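Local coordinates for glucosamine kinase (Streptacidiphilus jiangxiensis, PDB 6HWJ), which catalyses the magnesium- and ATP-dependent phosphorylation of D-glucosamine to D-glucosamine 6-phosphate and, less efficiently, also acts on glucose, at residues 240-243 / 244-247. Residues are numbered along the deposited sequence; the frame is centred on the assembly and turned at random.
Sequences PATA and ADVA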
ATOM      1  N   PRO A 240      13.204  10.632 -15.149  1.00 44.79           N
ATOM      2  CA  PRO A 240      14.434  10.999 -14.424  1.00 43.64           C
ATOM      3  C   PRO A 240      14.135  11.996 -13.313  1.00 40.72           C
ATOM      4  O   PRO A 240      13.452  13.003 -13.526  1.00 40.95           O
ATOM      5  CB  PRO A 240      15.326  11.623 -15.507  1.00 49.57           C
ATOM      6  CG  PRO A 240      14.731  11.206 -16.817  1.00 52.17           C
ATOM      7  CD  PRO A 240      13.248  11.047 -16.565  1.00 50.16           C
ATOM      8  N   ALA A 241      14.633  11.700 -12.113  1.00 36.82           N
ATOM      9  CA  ALA A 241      14.579  12.664 -11.028  1.00 36.17           C
ATOM     10  C   ALA A 241      15.328  13.933 -11.417  1.00 38.14           C
ATOM     11  O   ALA A 241      16.378  13.881 -12.055  1.00 36.23           O
ATOM     12  CB  ALA A 241      15.179  12.071  -9.760  1.00 36.72           C
ATOM     13  N   THR A 242      14.774  15.079 -11.036  1.00 39.89           N
ATOM     14  CA  THR A 242      15.391  16.359 -11.319  1.00 44.19           C
ATOM     15  C   THR A 242      16.261  16.792 -10.146  1.00 42.12           C
ATOM     16  O   THR A 242      16.193  16.234  -9.050  1.00 39.18           O
ATOM     17  CB  THR A 242      14.327  17.420 -11.602  1.00 48.24           C
ATOM     18  OG1 THR A 242      13.478  17.549 -10.454  1.00 49.64           O
ATOM     19  CG2 THR A 242      13.479  17.021 -12.805  1.00 50.52           C
ATOM     20  N   ALA A 243      17.093  17.815 -10.388  1.00 41.79           N
ATOM     21  CA  ALA A 243      17.838  18.426  -9.297  1.00 40.25           C
ATOM     22  C   ALA A 243      16.899  18.869  -8.181  1.00 42.76           C
ATOM     23  O   ALA A 243      17.171  18.638  -6.994  1.00 44.88           O
ATOM     24  CB  ALA A 243      18.652  19.623  -9.811  1.00 43.34           C
ATOM     25  N   ALA A 244      15.776  19.495  -8.545  1.00 41.95           N
ATOM     26  CA  ALA A 244      14.818  19.934  -7.538  1.00 41.44           C
ATOM     27  C   ALA A 244      14.251  18.758  -6.765  1.00 39.86           C
ATOM     28  O   ALA A 244      14.016  18.855  -5.552  1.00 38.72           O
ATOM     29  CB  ALA A 244      13.695  20.736  -8.197  1.00 42.59           C
ATOM     30  N   ASP A 245      14.007  17.635  -7.447  1.00 43.37           N
ATOM     31  CA  ASP A 245      13.493  16.447  -6.764  1.00 41.68           C
ATOM     32  C   ASP A 245      14.443  15.994  -5.660  1.00 41.24           C
ATOM     33  O   ASP A 245      14.046  15.847  -4.497  1.00 42.93           O
ATOM     34  CB  ASP A 245      13.280  15.310  -7.764  1.00 46.37           C
ATOM     35  CG  ASP A 245      12.075  15.527  -8.657  1.00 53.26           C
ATOM     36  OD1 ASP A 245      11.138  16.242  -8.240  1.00 55.60           O
ATOM     37  OD2 ASP A 245      12.063  14.964  -9.771  1.00 53.57           O
ATOM     38  N   VAL A 246      15.714  15.749  -6.010  1.00 38.96           N
ATOM     39  CA  VAL A 246      16.633  15.191  -5.023  1.00 39.22           C
ATOM     40  C   VAL A 246      16.897  16.211  -3.928  1.00 43.19           C
ATOM     41  O   VAL A 246      17.061  15.846  -2.758  1.00 44.23           O
ATOM     42  CB  VAL A 246      17.939  14.720  -5.688  1.00 40.78           C
ATOM     43  CG1 VAL A 246      17.645  13.652  -6.728  1.00 38.36           C
ATOM     44  CG2 VAL A 246      18.700  15.896  -6.315  1.00 44.31           C
ATOM     45  N   ALA A 247      16.935  17.501  -4.282  1.00 41.53           N
ATOM     46  CA  ALA A 247      17.075  18.536  -3.266  1.00 43.07           C
ATOM     47  C   ALA A 247      15.893  18.519  -2.301  1.00 43.62           C
ATOM     48  O   ALA A 247      16.073  18.631  -1.082  1.00 45.84           O
ATOM     49  CB  ALA A 247      17.214  19.902  -3.929  1.00 41.71           C
TER
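Asp-245 OD2 takes a nearly straight hydrogen bond of 3.0 Å from the backbone N of Thr-242, the amide approaching from above the carboxylate plane. The return bond runs from Asp-245 N to Thr-242 OG1 at 3.1 Å and is more bent. Together they make a reciprocal capping box, with Thr-242 as N-cap of helix 243-263. The box closes the short link between strand 239-240 and this helix, away from the annotated substrate and metal sites. Thr-242 holds OG1 between its own N and carbonyl carbon (chi1 60°), which places the hydroxyl where the N-H of Asp-245 can reach it, whereas CG of Asp-245 lies beside its backbone N and carries the carboxylate back to the cap residue. From the cap onward the regular helix bonds begin: Val-246 N reaches Thr-242 O at 3.1 Å, and Ala-247 N reaches Ala-243 O at 3.0 Å. On the buried side, CB of Ala-241 rests against CG1 of Val-246 at 4.2 Å, a small apolar touch between the incoming loop and the helix. Ala-241 is tied through its backbone to Gly-291 and Thr-292. The other carboxylate oxygen of Asp-245, OD1, hydrogen-bonds a buffer molecule, probably from the crystallisation liquor. The positive end of the helix dipole would probably favour the ionised form of Asp-245, adding a charge-dipole term to the two capping bonds.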